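DNA ligase (Aquifex aeolicus, PDB 3QWU) probably seals breaks in nucleic acid strands at the expense of ATP, as a putative DNA ligase, and binds adenosine and calcium. Local coordinates at residues Y29-D34 / G101-P106; D38-T43 / I50-P55; I88-D93 / I120-P125; F157-K162 / E171-L176. One frame throughout, in Å; residues are numbered along the deposited sequence.

Contact 1. Residues Y29-D34 / G101-P106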
# COMPACT_ATOMS: atom_id res chain seq x y z
N TYR A 29 25.59 24.47 9.71
CA TYR A 29 25.38 23.35 10.63
C TYR A 29 25.38 22.02 9.91
O TYR A 29 25.32 21.97 8.68
CB TYR A 29 24.10 23.54 11.50
CG TYR A 29 22.76 23.54 10.77
CD1 TYR A 29 21.82 22.52 10.97
CD2 TYR A 29 22.40 24.57 9.93
CE1 TYR A 29 20.56 22.55 10.32
CE2 TYR A 29 21.16 24.60 9.26
CZ TYR A 29 20.24 23.60 9.46
OH TYR A 29 19.04 23.66 8.77
N LEU A 30 25.49 20.93 10.68
CA LEU A 30 25.37 19.58 10.14
C LEU A 30 24.03 19.02 10.57
O LEU A 30 23.61 19.23 11.71
CB LEU A 30 26.51 18.71 10.65
CG LEU A 30 27.91 19.14 10.16
CD1 LEU A 30 28.49 20.38 10.94
CD2 LEU A 30 28.86 17.98 10.23
N ARG A 31 23.34 18.33 9.65
CA ARG A 31 21.97 17.86 9.87
C ARG A 31 21.84 16.38 9.59
O ARG A 31 22.18 15.92 8.50
CB ARG A 31 21.02 18.60 8.94
CG ARG A 31 19.56 18.20 9.09
CD ARG A 31 18.69 19.00 8.16
NE ARG A 31 18.79 18.57 6.77
CZ ARG A 31 18.10 17.57 6.21
NH1 ARG A 31 17.26 16.83 6.90
NH2 ARG A 31 18.27 17.30 4.93
N PHE A 32 21.32 15.64 10.56
CA PHE A 32 21.07 14.20 10.37
C PHE A 32 19.81 13.98 9.55
O PHE A 32 18.69 14.20 10.03
CB PHE A 32 20.99 13.47 11.72
CG PHE A 32 22.32 13.02 12.22
CD1 PHE A 32 23.11 13.84 13.00
CD2 PHE A 32 22.82 11.78 11.85
CE1 PHE A 32 24.37 13.41 13.44
CE2 PHE A 32 24.10 11.34 12.27
CZ PHE A 32 24.86 12.14 13.06
N ASN A 33 19.99 13.54 8.31
CA ASN A 33 18.88 13.40 7.38
C ASN A 33 18.09 12.12 7.66
O ASN A 33 16.90 12.07 7.41
CB ASN A 33 19.40 13.39 5.95
CG ASN A 33 18.28 13.31 4.94
OD1 ASN A 33 17.60 14.30 4.70
ND2 ASN A 33 18.09 12.13 4.34
N ASP A 34 18.79 11.10 8.15
CA ASP A 34 18.17 9.85 8.59
C ASP A 34 18.74 9.44 9.92
O ASP A 34 19.77 9.97 10.35
CB ASP A 34 18.49 8.71 7.60
CG ASP A 34 17.50 8.63 6.44
OD1 ASP A 34 16.29 8.94 6.63
OD2 ASP A 34 17.96 8.25 5.34
N GLY A 101 12.88 17.22 10.63
CA GLY A 101 13.99 16.83 9.78
C GLY A 101 15.29 17.52 10.13
O GLY A 101 16.36 17.09 9.71
N GLY A 102 15.21 18.60 10.90
CA GLY A 102 16.39 19.32 11.32
C GLY A 102 16.72 20.53 10.48
O GLY A 102 17.80 21.07 10.60
N PHE A 103 15.80 20.97 9.62
CA PHE A 103 15.99 22.24 8.95
C PHE A 103 15.56 23.39 9.87
O PHE A 103 14.66 23.25 10.72
CB PHE A 103 15.16 22.33 7.69
CG PHE A 103 15.50 21.30 6.65
CD1 PHE A 103 16.54 21.52 5.75
CD2 PHE A 103 14.75 20.13 6.55
CE1 PHE A 103 16.84 20.60 4.77
CE2 PHE A 103 15.05 19.18 5.56
CZ PHE A 103 16.11 19.44 4.67
N ILE A 104 16.18 24.55 9.68
CA ILE A 104 15.67 25.76 10.31
C ILE A 104 14.48 26.19 9.50
O ILE A 104 14.62 26.55 8.33
CB ILE A 104 16.72 26.89 10.40
CG1 ILE A 104 17.93 26.40 11.19
CG2 ILE A 104 16.14 28.12 11.10
CD1 ILE A 104 19.00 27.43 11.32
N CYS A 105 13.31 26.13 10.14
CA CYS A 105 12.03 26.42 9.48
C CYS A 105 11.87 27.91 9.37
O CYS A 105 11.77 28.60 10.39
CB CYS A 105 10.87 25.88 10.29
SG CYS A 105 9.31 26.26 9.43
N PRO A 106 11.84 28.43 8.14
CA PRO A 106 11.71 29.87 7.95
C PRO A 106 10.35 30.41 8.40
O PRO A 106 10.25 31.54 8.86
CB PRO A 106 11.89 30.05 6.42
CG PRO A 106 12.34 28.78 5.90
CD PRO A 106 12.03 27.70 6.86

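Contact 2. Residues D38-T43 / I50-P55. With ADN (adenosine), chain C.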
# COMPACT_ATOMS: atom_id res chain seq x y z
N ASP A 38 21.88 4.87 16.02
CA ASP A 38 21.14 5.37 17.22
C ASP A 38 21.02 6.90 17.35
O ASP A 38 20.30 7.35 18.25
CB ASP A 38 21.71 4.79 18.54
CG ASP A 38 22.03 3.30 18.45
OD1 ASP A 38 23.07 2.88 18.99
OD2 ASP A 38 21.25 2.56 17.82
N ILE A 39 21.71 7.67 16.50
CA ILE A 39 21.51 9.13 16.44
C ILE A 39 20.21 9.41 15.72
O ILE A 39 20.10 9.18 14.52
CB ILE A 39 22.63 9.87 15.65
CG1 ILE A 39 24.02 9.58 16.23
CG2 ILE A 39 22.36 11.39 15.59
CD1 ILE A 39 24.11 9.71 17.70
N PRO A 40 19.21 9.88 16.44
CA PRO A 40 17.95 10.10 15.72
C PRO A 40 18.06 11.19 14.64
O PRO A 40 18.81 12.17 14.80
CB PRO A 40 16.98 10.49 16.84
CG PRO A 40 17.80 11.03 17.90
CD PRO A 40 19.14 10.36 17.83
N ARG A 41 17.41 10.93 13.51
CA ARG A 41 17.11 11.92 12.45
C ARG A 41 16.65 13.26 13.02
O ARG A 41 15.87 13.31 13.93
CB ARG A 41 16.01 11.34 11.53
CG ARG A 41 15.30 12.34 10.65
CD ARG A 41 14.42 11.69 9.58
NE ARG A 41 13.83 12.73 8.72
CZ ARG A 41 12.67 13.35 8.92
NH1 ARG A 41 11.89 13.03 9.97
NH2 ARG A 41 12.26 14.30 8.07
N GLY A 42 17.11 14.36 12.45
CA GLY A 42 16.73 15.67 12.92
C GLY A 42 17.79 16.27 13.81
O GLY A 42 17.75 17.46 14.12
N THR A 43 18.74 15.45 14.22
CA THR A 43 19.84 15.91 15.04
C THR A 43 20.63 16.92 14.25
O THR A 43 20.90 16.71 13.06
CB THR A 43 20.70 14.71 15.49
OG1 THR A 43 19.88 13.88 16.33
CG2 THR A 43 21.98 15.14 16.23
N ILE A 50 24.92 20.77 20.29
CA ILE A 50 24.08 19.85 19.56
C ILE A 50 22.59 19.95 20.03
O ILE A 50 22.28 20.08 21.23
CB ILE A 50 24.58 18.41 19.63
CG1 ILE A 50 25.98 18.33 19.02
CG2 ILE A 50 23.57 17.47 18.91
CD1 ILE A 50 26.77 17.08 19.39
N ILE A 51 21.69 19.96 19.05
CA ILE A 51 20.27 19.91 19.33
C ILE A 51 19.90 18.54 18.88
O ILE A 51 19.92 18.24 17.68
CB ILE A 51 19.45 20.98 18.57
CG1 ILE A 51 20.07 22.38 18.74
CG2 ILE A 51 18.01 20.95 19.08
CD1 ILE A 51 19.81 23.02 20.11
N TRP A 52 19.63 17.67 19.85
CA TRP A 52 19.31 16.29 19.51
C TRP A 52 17.94 16.27 18.86
O TRP A 52 17.09 17.12 19.15
CB TRP A 52 19.39 15.36 20.73
CG TRP A 52 20.82 15.02 21.07
CD1 TRP A 52 21.70 15.77 21.82
CD2 TRP A 52 21.55 13.87 20.64
NE1 TRP A 52 22.92 15.15 21.89
CE2 TRP A 52 22.85 13.98 21.17
CE3 TRP A 52 21.24 12.76 19.87
CZ2 TRP A 52 23.83 13.00 20.96
CZ3 TRP A 52 22.20 11.80 19.66
CH2 TRP A 52 23.47 11.92 20.19
N GLY A 53 17.81 15.35 17.91
CA GLY A 53 16.57 15.06 17.21
C GLY A 53 15.50 14.56 18.17
O GLY A 53 15.82 14.01 19.20
N TYR A 54 14.23 14.82 17.84
CA TYR A 54 13.12 14.33 18.69
C TYR A 54 13.00 12.88 18.37
O TYR A 54 12.98 12.54 17.20
CB TYR A 54 11.79 15.05 18.42
CG TYR A 54 10.82 14.82 19.53
CD1 TYR A 54 9.82 13.87 19.42
CD2 TYR A 54 10.89 15.55 20.67
CE1 TYR A 54 8.91 13.65 20.45
CE2 TYR A 54 9.97 15.36 21.69
CZ TYR A 54 9.01 14.39 21.58
OH TYR A 54 8.13 14.23 22.59
N PRO A 55 13.02 12.02 19.39
CA PRO A 55 13.08 10.58 19.21
C PRO A 55 11.70 9.98 18.87
O PRO A 55 10.66 10.58 19.16
CB PRO A 55 13.61 10.09 20.56
CG PRO A 55 13.07 11.05 21.52
CD PRO A 55 13.00 12.39 20.81
O5' ADN C . 5.85 11.08 17.00
C5' ADN C . 4.74 11.69 17.65
C4' ADN C . 4.62 13.14 17.20
O4' ADN C . 3.38 13.75 17.69
C3' ADN C . 5.75 13.98 17.77
O3' ADN C . 6.92 14.04 16.95
C2' ADN C . 5.12 15.35 17.98
O2' ADN C . 5.47 16.24 16.94
C1' ADN C . 3.61 15.14 17.99
N9 ADN C . 2.97 15.43 19.29
C8 ADN C . 1.78 16.05 19.42
N7 ADN C . 1.41 16.19 20.71
C5 ADN C . 2.40 15.60 21.43
C6 ADN C . 2.62 15.35 22.86
N6 ADN C . 1.68 15.81 23.73
N1 ADN C . 3.78 14.74 23.24
C2 ADN C . 4.68 14.30 22.31
N3 ADN C . 4.52 14.46 20.97
C4 ADN C . 3.43 15.10 20.50
O HOH W 1 13.93 11.83 14.80

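Contact 3. Residues I88-D93 / I120-P125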
# COMPACT_ATOMS: atom_id res chain seq x y z
N ILE A 88 12.81 24.41 19.51
CA ILE A 88 13.08 25.82 19.53
C ILE A 88 14.20 26.10 20.53
O ILE A 88 14.16 25.61 21.66
CB ILE A 88 11.81 26.67 19.91
CG1 ILE A 88 10.63 26.39 18.92
CG2 ILE A 88 12.15 28.17 19.92
CD1 ILE A 88 9.22 26.86 19.42
N PHE A 89 15.17 26.91 20.12
CA PHE A 89 16.32 27.22 20.97
C PHE A 89 16.92 28.60 20.75
O PHE A 89 16.69 29.24 19.72
CB PHE A 89 17.43 26.19 20.77
CG PHE A 89 17.99 26.17 19.39
CD1 PHE A 89 17.41 25.41 18.42
CD2 PHE A 89 19.11 26.91 19.08
CE1 PHE A 89 17.92 25.40 17.16
CE2 PHE A 89 19.64 26.89 17.83
CZ PHE A 89 19.04 26.14 16.87
N LYS A 90 17.78 29.00 21.70
CA LYS A 90 18.49 30.27 21.64
C LYS A 90 19.93 30.10 21.17
O LYS A 90 20.64 29.22 21.65
CB LYS A 90 18.44 30.92 23.03
CG LYS A 90 18.61 32.42 22.97
CD LYS A 90 18.69 33.07 24.34
CE LYS A 90 19.00 34.57 24.14
NZ LYS A 90 19.05 35.34 25.37
N TYR A 91 20.36 30.93 20.22
CA TYR A 91 21.75 30.97 19.77
C TYR A 91 22.14 32.44 19.70
O TYR A 91 21.55 33.21 18.95
CB TYR A 91 21.89 30.30 18.39
CG TYR A 91 23.29 29.78 17.98
CD1 TYR A 91 24.45 30.17 18.62
CD2 TYR A 91 23.41 28.87 16.94
CE1 TYR A 91 25.71 29.64 18.23
CE2 TYR A 91 24.66 28.35 16.53
CZ TYR A 91 25.80 28.73 17.18
OH TYR A 91 26.98 28.20 16.74
N GLY A 92 23.14 32.86 20.47
CA GLY A 92 23.49 34.29 20.50
C GLY A 92 22.33 35.08 21.07
O GLY A 92 21.82 34.72 22.14
N ASP A 93 21.86 36.13 20.39
CA ASP A 93 20.64 36.82 20.86
C ASP A 93 19.45 36.56 19.91
O ASP A 93 18.56 37.39 19.75
CB ASP A 93 20.86 38.35 21.05
CG ASP A 93 19.68 39.05 21.86
OD1 ASP A 93 19.25 38.52 22.93
OD2 ASP A 93 19.21 40.16 21.45
N ILE A 120 11.77 32.55 28.87
CA ILE A 120 12.27 31.24 29.39
C ILE A 120 13.66 30.83 28.84
O ILE A 120 14.52 30.37 29.57
CB ILE A 120 11.26 30.11 29.17
CG1 ILE A 120 11.78 28.78 29.71
CG2 ILE A 120 10.95 29.93 27.70
CD1 ILE A 120 10.76 27.64 29.60
N LEU A 121 13.90 31.03 27.56
CA LEU A 121 15.22 30.75 26.99
C LEU A 121 16.22 31.81 27.47
O LEU A 121 17.34 31.48 27.88
CB LEU A 121 15.17 30.66 25.43
CG LEU A 121 14.27 29.53 24.83
CD1 LEU A 121 14.29 29.50 23.30
CD2 LEU A 121 14.61 28.13 25.39
N ASP A 122 15.83 33.08 27.44
CA ASP A 122 16.73 34.11 27.95
C ASP A 122 17.24 33.74 29.34
O ASP A 122 18.43 33.94 29.64
CB ASP A 122 16.05 35.47 27.99
CG ASP A 122 15.68 35.97 26.60
OD1 ASP A 122 16.30 35.52 25.61
OD2 ASP A 122 14.76 36.80 26.50
N GLU A 123 16.36 33.20 30.19
CA GLU A 123 16.70 32.88 31.57
C GLU A 123 17.27 31.48 31.72
O GLU A 123 17.88 31.18 32.71
CB GLU A 123 15.49 33.05 32.50
CG GLU A 123 14.96 34.50 32.46
CD GLU A 123 13.87 34.83 33.46
OE1 GLU A 123 13.35 33.93 34.15
OE2 GLU A 123 13.51 36.00 33.57
N ASN A 124 17.05 30.62 30.74
CA ASN A 124 17.51 29.25 30.77
C ASN A 124 17.98 28.91 29.36
O ASN A 124 17.34 28.12 28.68
CB ASN A 124 16.36 28.34 31.18
CG ASN A 124 15.60 28.86 32.44
OD1 ASN A 124 15.90 28.42 33.56
ND2 ASN A 124 14.61 29.78 32.26
N PRO A 125 19.12 29.49 28.90
CA PRO A 125 19.61 29.27 27.49
C PRO A 125 20.02 27.84 27.09
O PRO A 125 20.26 27.58 25.92
CB PRO A 125 20.81 30.24 27.36
CG PRO A 125 21.18 30.58 28.76
CD PRO A 125 19.93 30.49 29.61
O HOH W 2 18.13 27.46 24.14

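Contact 4. Residues F157-K162 / E171-L176. With ADN (adenosine), chain C.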
# COMPACT_ATOMS: atom_id res chain seq x y z
N PHE A 157 5.00 20.40 24.58
CA PHE A 157 4.80 19.07 25.14
C PHE A 157 6.08 18.48 25.73
O PHE A 157 6.05 17.41 26.40
CB PHE A 157 4.21 18.12 24.08
CG PHE A 157 5.06 17.95 22.85
CD1 PHE A 157 6.23 17.24 22.87
CD2 PHE A 157 4.68 18.51 21.65
CE1 PHE A 157 7.00 17.14 21.68
CE2 PHE A 157 5.47 18.40 20.51
CZ PHE A 157 6.62 17.73 20.53
N ASP A 158 7.24 19.09 25.48
CA ASP A 158 8.48 18.58 26.08
C ASP A 158 9.57 19.67 26.18
O ASP A 158 9.48 20.72 25.51
CB ASP A 158 8.98 17.29 25.33
CG ASP A 158 8.36 15.95 25.90
OD1 ASP A 158 8.31 15.79 27.16
OD2 ASP A 158 7.94 15.07 25.09
N PHE A 159 10.54 19.44 27.05
CA PHE A 159 11.80 20.17 27.00
C PHE A 159 12.92 19.17 26.90
O PHE A 159 12.89 18.11 27.52
CB PHE A 159 12.05 21.01 28.26
CG PHE A 159 11.07 22.13 28.47
CD1 PHE A 159 11.23 23.32 27.82
CD2 PHE A 159 10.01 21.99 29.35
CE1 PHE A 159 10.34 24.34 28.04
CE2 PHE A 159 9.11 23.05 29.57
CZ PHE A 159 9.26 24.19 28.89
N MET A 160 13.88 19.50 26.06
CA MET A 160 15.11 18.80 25.98
C MET A 160 16.13 19.80 26.41
O MET A 160 15.76 20.91 26.76
CB MET A 160 15.32 18.31 24.56
CG MET A 160 14.37 17.16 24.21
SD MET A 160 14.50 16.53 22.54
CE MET A 160 16.09 15.65 22.54
N LYS A 161 17.40 19.41 26.38
CA LYS A 161 18.49 20.27 26.73
C LYS A 161 19.58 20.19 25.66
O LYS A 161 19.85 19.14 25.15
CB LYS A 161 19.09 19.80 28.10
CG LYS A 161 18.50 20.49 29.34
CD LYS A 161 19.03 19.96 30.72
CE LYS A 161 19.07 21.11 31.78
NZ LYS A 161 18.85 20.68 33.22
N LYS A 162 20.24 21.29 25.37
CA LYS A 162 21.37 21.27 24.46
C LYS A 162 22.39 20.19 24.85
O LYS A 162 22.73 20.02 26.04
CB LYS A 162 22.11 22.63 24.44
CG LYS A 162 21.48 23.69 23.50
CD LYS A 162 21.97 25.10 23.84
CE LYS A 162 21.18 26.19 23.10
NZ LYS A 162 21.42 27.53 23.69
N GLU A 171 7.27 16.74 36.19
CA GLU A 171 7.29 17.76 37.24
C GLU A 171 8.03 19.02 36.77
O GLU A 171 7.51 20.14 36.83
CB GLU A 171 7.98 17.21 38.49
CG GLU A 171 8.48 18.30 39.51
CD GLU A 171 9.63 17.83 40.39
OE1 GLU A 171 9.42 16.89 41.19
OE2 GLU A 171 10.75 18.42 40.31
N GLU A 172 9.27 18.81 36.32
CA GLU A 172 10.13 19.89 35.85
C GLU A 172 9.47 20.61 34.71
O GLU A 172 9.55 21.83 34.61
CB GLU A 172 11.44 19.38 35.28
CG GLU A 172 12.55 19.01 36.29
CD GLU A 172 13.82 18.48 35.56
OE1 GLU A 172 14.73 19.35 35.37
OE2 GLU A 172 13.88 17.27 35.16
N LYS A 173 8.86 19.84 33.81
CA LYS A 173 8.19 20.42 32.64
C LYS A 173 7.00 21.24 33.11
O LYS A 173 6.89 22.41 32.78
CB LYS A 173 7.79 19.29 31.68
CG LYS A 173 6.76 19.61 30.63
CD LYS A 173 6.71 18.53 29.52
CE LYS A 173 5.68 17.36 29.78
NZ LYS A 173 5.92 16.05 28.99
N MET A 174 6.12 20.65 33.92
CA MET A 174 4.94 21.37 34.37
C MET A 174 5.32 22.64 35.16
O MET A 174 4.65 23.64 35.03
CB MET A 174 3.95 20.43 35.10
CG MET A 174 3.34 19.42 34.11
SD MET A 174 2.28 18.01 34.66
CE MET A 174 0.93 18.86 35.55
N GLU A 175 6.46 22.65 35.86
CA GLU A 175 6.90 23.86 36.58
C GLU A 175 7.37 24.98 35.63
O GLU A 175 7.00 26.14 35.84
CB GLU A 175 8.00 23.54 37.59
CG GLU A 175 7.44 23.18 38.98
CD GLU A 175 8.25 22.10 39.73
OE1 GLU A 175 9.50 22.06 39.57
OE2 GLU A 175 7.63 21.31 40.49
N LEU A 176 8.15 24.65 34.61
CA LEU A 176 8.57 25.67 33.66
C LEU A 176 7.39 26.30 32.92
O LEU A 176 7.39 27.50 32.67
CB LEU A 176 9.57 25.15 32.67
CG LEU A 176 10.93 24.85 33.29
CD1 LEU A 176 11.69 23.88 32.39
CD2 LEU A 176 11.80 26.15 33.64
O5' ADN C . 5.85 11.08 17.00
C5' ADN C . 4.74 11.69 17.65
C4' ADN C . 4.62 13.14 17.20
O4' ADN C . 3.38 13.75 17.69
C3' ADN C . 5.75 13.98 17.77
O3' ADN C . 6.92 14.04 16.95
C2' ADN C . 5.12 15.35 17.98
O2' ADN C . 5.47 16.24 16.94
C1' ADN C . 3.61 15.14 17.99
N9 ADN C . 2.97 15.43 19.29
C8 ADN C . 1.78 16.05 19.42
N7 ADN C . 1.41 16.19 20.71
C5 ADN C . 2.40 15.60 21.43
C6 ADN C . 2.62 15.35 22.86
N6 ADN C . 1.68 15.81 23.73
N1 ADN C . 3.78 14.74 23.24
C2 ADN C . 4.68 14.30 22.31
N3 ADN C . 4.52 14.46 20.97
C4 ADN C . 3.43 15.10 20.50

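Contact 1. Residues Y29-D34 / G101-P106
Tyr29 OH is held by two backbone groups of the opposing loop. Ile104 N donates to it at 3.1 Å, and the hydroxyl in turn makes a weak bond to Gly102 O at 3.4 Å. That same Gly102 O sits in the plane of the tyrosine ring, against its edge, 3.1 Å from Tyr29 CE1. Ile104 CG1 closes in obliquely, 4.0 Å from Tyr29 CZ. The other half of the contact belongs to Arg31. A bend at chi3 (75°) folds its head back over the ring of Phe103, where the guanidinium lies flat in a cation-pi stack, CZ of Arg31 3.7 Å from the centroid of the Phe103 ring and the planes 26° apart. Arg31 CD continues the cover as a CH-pi contact over the same face.

Strand 27-32, part of a small antiparallel sheet near the N terminus, is joined in this way to the loop that leads from strand 94-98 into helix 106-115. The polar atoms of the arginine are shared out: NH1 reaches Gly101 O at 3.0 Å, within the guanidinium plane but 44° above the carbonyl plane, NH2 goes to Asn33 OD1 at 3.1 Å, and NE pairs with Glu22. A leucine in place of Arg31 would probably cost Glu22 its salt bridge to NE, Gly101 O its donor and the phenyl face its cation. Phe103 also touches Leu322 of helix 313-325.

Contact 2. Residues D38-T43 / I50-P55
A type II beta turn from Pro40 to Thr43 folds the chain onto the backbone that leaves strand 50-51, bringing Thr43 CA and Gly53 CA to 4.0 Å. Gly42, with its positive phi, takes the third place of the turn, and Gly53 can come this close because it lacks a CB, which would collide with Arg41 O. The hydroxyl of Thr43 spans the join. Its OG1, beside the threonine's own backbone N (chi1 -64°), accepts from Gly53 N at 3.0 Å with an angle of 154° at the hydrogen. It also donates back to Pro40 O; the modelled separation of 2.5 Å between Thr43 OG1 and Pro40 O is short and of doubtful length.

The turn links strands 27-32 and 44-45, and the latter forms a hairpin with 50-51, so the segments bring the loop between two inner strands against the chain leaving an outermost one. Arg87 NH1 fastens both from outside, bonding to Gly42 O and to Trp52 O.

The indole of Trp52 is met at its rim: Ile39 CD1 comes within 3.4 Å of Trp52 CH2, and Pro40 CD lies in the ring plane 3.8 Å from Trp52 CE3, both side chains crossing it at about a right angle. Ile50 CG2 covers part of one indole face and touches Thr43 CG2 as well. At the far end a water donates to Arg41 O (2.6 Å) and to Tyr54 O (2.7 Å). Tyr54 itself turns to the nucleoside pocket, where its OH bonds to Asp158 and lies 3.5 Å from C2 of the adenosine.

Contact 3. Residues I88-D93 / I120-P125
Lys90 swings its CG roughly opposite the backbone N (chi1 -156°) and then runs fully extended to NZ, while Asp122 keeps its CG beside its own N (chi1 -64°); together these settings bring ammonium and carboxylate into a salt bridge. It joins strand 84-91, an inner strand of an antiparallel four-stranded sheet, to the short helix 119-123 packed on that sheet, in the domain related to RNA ligases. Lys90 NZ stands 2.8 Å from Asp122 OD1 and meets it from above the carboxylate plane, 37° out of it. OD1 has a second partner in Tyr95 OH, so the carboxylate is held from two sources.

Beneath this polar edge, Leu121 does the apolar packing. Leu121 CD1 rests 3.8 Å from Phe89 C and 4.2 Å from Ile88 CG2, and Leu121 CB faces Lys90 CB at 4.1 Å. Leu127 and Ile129 of the neighbouring strand 127-134 extend the same hydrophobic patch.

Further along, water fills in between the backbones: one molecule accepts from Lys90 N at 2.9 Å and donates to Pro125 O at 2.8 Å. Lys162 NZ bonds to Lys90 O and comes close to Pro125 O. Where the helix gives out, Asn124 turns its amide back on the last turn, and ND2 donates to Ile120 O at 2.8 Å, in the carbonyl plane and on a lone pair.

Contact 4. Residues F157-K162 / E171-L176
Phe157 O and Asp158 OD1 both turn to Lys173 NZ, which comes across from the helix with its chain bent at chi3. The ammonium bonds to Phe157 O at 2.9 Å and to Asp158 OD1 at 3.0 Å, the latter met 50° out of the carboxylate plane. Phe157 O and Asp158 OD1 stand close together as two acceptors, and the ammonium that meets both probably offsets their repulsion. Glu78 and Gln170 also bind NZ, while Asp158 OD2, besides Tyr54, has Lys219 and Arg227 as partners.

Strand 157-161 and helix 171-176 run nearly crosswise, their axes 104° apart and 8.7 Å at closest approach. Phe159 fills the space on the helix side. Leu176 CD1 sits over one face of its ring, 4.1 Å from the centroid, in a CH-pi contact, and Leu176 CB is 3.8 Å from Phe159 CE2; Lys173 O lies at the ring edge.

The CB of Phe157 points away from the helix, and its CG sits between N and the carbonyl carbon (chi1 59°). Adenine lies over one ring face, with adenosine C2 3.4 Å from Phe157 CD1, and Tyr54 meets the ring steeply inclined. A serine in place of Phe157 would probably leave the adenine without the ring it lies against, and the nucleoside freer to shift. Phe157 and Asp158 form a classic beta bulge, both facing Cys130. An aromatic ring lying against the purine is characteristic of the adenylation pocket of nucleotidyltransferase-fold ligases.

From the N terminus, contact 1 opens on strand 27-32 and closes only at residues 101-106, a long loop. Contact 2 is nested inside it and shares its sheet: Phe32 bonds through its backbone to Gly42 and Thr43. Contact 3 opens at 88-93, within that loop, and closes at 120-125, beyond it, so contacts 1 and 3 cross. Contact 4, a short closure, follows in series. Contacts 3 and 4 put two helices on one antiparallel sheet, where Lys162 bridges the two contacts and Ile120 packs on Phe159. Contacts 2 and 4 converge on adenosine, joined by Tyr54 and Asp158, while Ile51 meets Phe89 between contacts 2 and 3.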